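Local coordinates for ABC transporter sugar binding protein (Xanthomonas axonopodis pv. citri, PDB 3UOR) that probably binds maltose or a related sugar in the periplasm and delivers it to an ABC transporter for uptake, at residues 190-198 against 381-392. Residues are numbered along the deposited sequence; the frame is centred on the assembly and turned at random.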
loop_
_atom_site.group_PDB
_atom_site.type_symbol
_atom_site.label_atom_id
_atom_site.label_comp_id
_atom_site.label_asym_id
_atom_site.label_seq_id
_atom_site.Cartn_x
_atom_site.Cartn_y
_atom_site.Cartn_z
ATOM N N PRO A 190 13.061 -7.967 -2.937
ATOM C CA PRO A 190 14.099 -7.167 -3.606
ATOM C C PRO A 190 14.590 -6.020 -2.732
ATOM O O PRO A 190 13.778 -5.277 -2.204
ATOM C CB PRO A 190 13.392 -6.631 -4.850
ATOM C CG PRO A 190 12.241 -7.565 -5.072
ATOM C CD PRO A 190 11.802 -8.002 -3.698
ATOM N N LEU A 191 15.908 -5.884 -2.598
ATOM C CA LEU A 191 16.525 -4.913 -1.695
ATOM C C LEU A 191 16.300 -3.443 -2.078
ATOM O O LEU A 191 16.529 -2.548 -1.265
ATOM C CB LEU A 191 18.025 -5.198 -1.595
ATOM C CG LEU A 191 18.388 -6.418 -0.747
ATOM C CD1 LEU A 191 19.849 -6.811 -0.926
ATOM C CD2 LEU A 191 18.080 -6.144 0.720
ATOM N N ASN A 192 15.857 -3.203 -3.309
ATOM C CA ASN A 192 15.569 -1.848 -3.776
ATOM C C ASN A 192 14.166 -1.371 -3.390
ATOM O O ASN A 192 13.820 -0.214 -3.622
ATOM C CB ASN A 192 15.709 -1.773 -5.301
ATOM C CG ASN A 192 14.779 -2.739 -6.007
ATOM O OD1 ASN A 192 14.969 -3.955 -5.942
ATOM N ND2 ASN A 192 13.754 -2.208 -6.668
ATOM N N GLU A 193 13.349 -2.263 -2.835
ATOM C CA GLU A 193 11.986 -1.907 -2.431
ATOM C C GLU A 193 11.948 -1.671 -0.932
ATOM O O GLU A 193 12.642 -2.346 -0.181
ATOM C CB GLU A 193 11.000 -3.011 -2.843
ATOM C CG GLU A 193 11.041 -3.291 -4.355
ATOM C CD GLU A 193 10.164 -4.451 -4.804
ATOM O OE1 GLU A 193 9.609 -5.184 -3.950
ATOM O OE2 GLU A 193 10.040 -4.633 -6.033
ATOM N N PHE A 194 11.152 -0.705 -0.495
ATOM C CA PHE A 194 11.041 -0.415 0.927
ATOM C C PHE A 194 9.817 -1.060 1.621
ATOM O O PHE A 194 9.739 -1.075 2.851
ATOM C CB PHE A 194 10.990 1.100 1.132
ATOM C CG PHE A 194 9.730 1.751 0.601
ATOM C CD1 PHE A 194 8.567 1.747 1.350
ATOM C CD2 PHE A 194 9.715 2.372 -0.645
ATOM C CE1 PHE A 194 7.403 2.352 0.875
ATOM C CE2 PHE A 194 8.561 2.989 -1.128
ATOM C CZ PHE A 194 7.400 2.977 -0.365
ATOM N N GLU A 195 8.865 -1.577 0.846
ATOM C CA GLU A 195 7.576 -1.991 1.410
ATOM C C GLU A 195 7.680 -3.164 2.381
ATOM O O GLU A 195 6.922 -3.247 3.357
ATOM C CB GLU A 195 6.540 -2.270 0.304
ATOM C CG GLU A 195 6.025 -1.017 -0.404
ATOM C CD GLU A 195 6.911 -0.563 -1.573
ATOM O OE1 GLU A 195 8.023 -1.096 -1.736
ATOM O OE2 GLU A 195 6.500 0.336 -2.334
ATOM N N GLN A 196 8.629 -4.063 2.135
ATOM C CA GLN A 196 8.784 -5.229 3.002
ATOM C C GLN A 196 9.250 -4.825 4.416
ATOM O O GLN A 196 8.612 -5.191 5.402
ATOM C CB GLN A 196 9.756 -6.233 2.387
ATOM C CG GLN A 196 9.308 -6.793 1.036
ATOM C CD GLN A 196 9.706 -5.905 -0.114
ATOM O OE1 GLN A 196 10.162 -4.783 0.091
ATOM N NE2 GLN A 196 9.547 -6.404 -1.333
ATOM N N GLN A 197 10.341 -4.058 4.515
ATOM C CA GLN A 197 10.859 -3.599 5.812
ATOM C C GLN A 197 9.780 -2.796 6.471
ATOM O O GLN A 197 9.542 -2.915 7.673
ATOM C CB GLN A 197 12.078 -2.642 5.664
ATOM C CG GLN A 197 13.178 -3.153 4.786
ATOM C CD GLN A 197 12.963 -2.825 3.311
ATOM O OE1 GLN A 197 12.094 -3.423 2.639
ATOM N NE2 GLN A 197 13.772 -1.877 2.789
ATOM N N LEU A 198 9.162 -1.917 5.686
ATOM C CA LEU A 198 8.116 -1.059 6.237
ATOM C C LEU A 198 6.964 -1.899 6.827
ATOM O O LEU A 198 6.489 -1.615 7.929
ATOM C CB LEU A 198 7.604 -0.073 5.185
ATOM C CG LEU A 198 6.414 0.777 5.629
ATOM C CD1 LEU A 198 6.802 1.612 6.837
ATOM C CD2 LEU A 198 5.967 1.695 4.490
ATOM N N VAL A 381 11.161 7.155 3.849
ATOM C CA VAL A 381 11.290 5.731 3.554
ATOM C C VAL A 381 12.353 5.458 2.528
ATOM O O VAL A 381 12.920 4.377 2.540
ATOM C CB VAL A 381 9.979 4.986 3.146
ATOM C CG1 VAL A 381 9.011 4.954 4.281
ATOM C CG2 VAL A 381 9.372 5.582 1.919
ATOM N N GLN A 382 12.622 6.411 1.636
ATOM C CA GLN A 382 13.770 6.270 0.751
ATOM C C GLN A 382 15.077 6.183 1.544
ATOM O O GLN A 382 15.921 5.359 1.231
ATOM C CB GLN A 382 13.846 7.386 -0.298
ATOM C CG GLN A 382 12.772 7.289 -1.406
ATOM C CD GLN A 382 12.569 5.860 -1.940
ATOM O OE1 GLN A 382 13.517 5.075 -2.048
ATOM N NE2 GLN A 382 11.327 5.529 -2.282
ATOM N N GLU A 383 15.262 7.032 2.552
ATOM C CA GLU A 383 16.453 6.906 3.407
ATOM C C GLU A 383 16.459 5.546 4.106
ATOM O O GLU A 383 17.485 4.882 4.159
ATOM C CB GLU A 383 16.520 8.007 4.462
ATOM C CG GLU A 383 16.665 9.409 3.880
ATOM C CD GLU A 383 17.979 9.576 3.133
ATOM O OE1 GLU A 383 18.985 8.978 3.565
ATOM O OE2 GLU A 383 17.989 10.292 2.122
ATOM N N MET A 384 15.304 5.117 4.612
ATOM C CA MET A 384 15.253 3.885 5.375
ATOM C C MET A 384 15.772 2.763 4.500
ATOM O O MET A 384 16.545 1.930 4.939
ATOM C CB MET A 384 13.824 3.548 5.813
ATOM C CG MET A 384 13.665 2.091 6.303
ATOM S SD MET A 384 11.943 1.712 6.625
ATOM C CE MET A 384 11.396 1.467 4.939
ATOM N N ARG A 385 15.327 2.737 3.257
ATOM C CA ARG A 385 15.664 1.644 2.377
ATOM C C ARG A 385 17.159 1.676 1.992
ATOM O O ARG A 385 17.793 0.628 1.822
ATOM C CB ARG A 385 14.807 1.741 1.129
ATOM C CG ARG A 385 15.128 0.699 0.130
ATOM C CD ARG A 385 14.571 1.072 -1.205
ATOM N NE ARG A 385 15.305 2.143 -1.874
ATOM C CZ ARG A 385 16.586 2.071 -2.215
ATOM N NH1 ARG A 385 17.314 0.993 -1.902
ATOM N NH2 ARG A 385 17.144 3.091 -2.849
ATOM N N LEU A 386 17.721 2.874 1.855
ATOM C CA LEU A 386 19.136 2.988 1.498
ATOM C C LEU A 386 19.985 2.415 2.608
ATOM O O LEU A 386 20.975 1.740 2.368
ATOM C CB LEU A 386 19.547 4.444 1.266
ATOM C CG LEU A 386 19.036 5.078 -0.026
ATOM C CD1 LEU A 386 19.522 6.523 -0.149
ATOM C CD2 LEU A 386 19.485 4.255 -1.221
ATOM N N VAL A 387 19.595 2.707 3.835
ATOM C CA VAL A 387 20.329 2.240 5.000
ATOM C C VAL A 387 20.192 0.741 5.147
ATOM O O VAL A 387 21.162 0.055 5.438
ATOM C CB VAL A 387 19.839 2.923 6.270
ATOM C CG1 VAL A 387 20.246 2.135 7.465
ATOM C CG2 VAL A 387 20.412 4.326 6.348
ATOM N N THR A 388 18.994 0.210 4.924
ATOM C CA THR A 388 18.806 -1.223 5.150
ATOM C C THR A 388 19.551 -2.058 4.106
ATOM O O THR A 388 20.073 -3.124 4.414
ATOM C CB THR A 388 17.310 -1.625 5.200
ATOM O OG1 THR A 388 16.694 -1.312 3.944
ATOM C CG2 THR A 388 16.605 -0.862 6.299
ATOM N N GLU A 389 19.606 -1.579 2.870
ATOM C CA GLU A 389 20.351 -2.301 1.855
ATOM C C GLU A 389 21.839 -2.325 2.226
ATOM O O GLU A 389 22.553 -3.281 1.926
ATOM C CB GLU A 389 20.148 -1.665 0.496
ATOM C CG GLU A 389 20.898 -2.342 -0.622
ATOM C CD GLU A 389 20.632 -1.679 -1.953
ATOM O OE1 GLU A 389 20.305 -0.469 -1.959
ATOM O OE2 GLU A 389 20.748 -2.354 -2.990
ATOM N N ARG A 390 22.298 -1.286 2.910
ATOM C CA ARG A 390 23.694 -1.237 3.337
ATOM C C ARG A 390 23.930 -2.234 4.463
ATOM O O ARG A 390 24.967 -2.890 4.519
ATOM C CB ARG A 390 24.060 0.164 3.812
ATOM C CG ARG A 390 25.482 0.562 3.507
ATOM C CD ARG A 390 25.529 2.054 3.228
ATOM N NE ARG A 390 24.994 2.795 4.363
ATOM C CZ ARG A 390 24.261 3.899 4.271
ATOM N NH1 ARG A 390 23.963 4.410 3.080
ATOM N NH2 ARG A 390 23.828 4.491 5.377
ATOM N N VAL A 391 22.967 -2.322 5.371
ATOM C CA VAL A 391 23.003 -3.313 6.425
ATOM C C VAL A 391 23.055 -4.714 5.826
ATOM O O VAL A 391 23.899 -5.528 6.219
ATOM C CB VAL A 391 21.786 -3.189 7.340
ATOM C CG1 VAL A 391 21.595 -4.465 8.172
ATOM C CG2 VAL A 391 21.933 -1.964 8.214
ATOM N N VAL A 392 22.163 -4.995 4.873
ATOM C CA VAL A 392 22.123 -6.320 4.252
ATOM C C VAL A 392 23.377 -6.651 3.429
ATOM O O VAL A 392 23.955 -7.723 3.566
ATOM C CB VAL A 392 20.902 -6.509 3.356
ATOM C CG1 VAL A 392 20.943 -7.880 2.714
ATOM C CG2 VAL A 392 19.590 -6.318 4.168
HETATM O O HOH W 1 16.715 -2.926 1.697
#
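F194 lays its ring against V381, and from there the loop and first helical turn of 190-198 pack along one flank of helix 377-394, a mostly apolar contact with a water bridge, within the α/β periplasmic-binding-protein fold. The V381 methyl CG2, on a β-branched side chain that can set a methyl over a ring, stands above the ring centre, 3.8 Å from the centroid of F194 and only 4° off its normal, a textbook CH-pi contact. The ring owes this place to its first torsion (chi1 68°), which sets CG between the backbone N and the carbonyl carbon. Its opposite face is backed by the carboxylate carbon of E195, while L198 CD2 meets the edge in plane; the Q382 amide stands almost upright to the ring, the planes 86° apart.

M384 suits the next turn because its flexible thioether can bend: straight as far as SD, the chain turns at chi3 and brings CE against F194 CB, 3.8 Å away, and also near L198 CB. R385 CB packs on F194 CB (3.9 Å), and CG continues past L191 O; the long chain suits this place, its apolar root packing while its charged end reaches two oxygens. A carboxylate and an amide oxygen from its own helix meet the guanidinium edge in plane: E389 OE1, in a weakly hydrogen-bonded salt bridge, and Q382 OE1, through a weak bond from NE. The other carboxylate oxygen of E389 pairs with R393.

At the far end L191, whose branched apolar end suits packing on a valine, crosses V392 at a slant, CD2 lying 3.8 Å from V392 CG2; Y234 of helix 221-235 touches both residues. Between the apolar ends a water bridges the segments, donating to L191 O at 3.0 Å and hydrogen-bonding at 2.8 Å to T388 OG1, a small hydroxyl well suited to hold it.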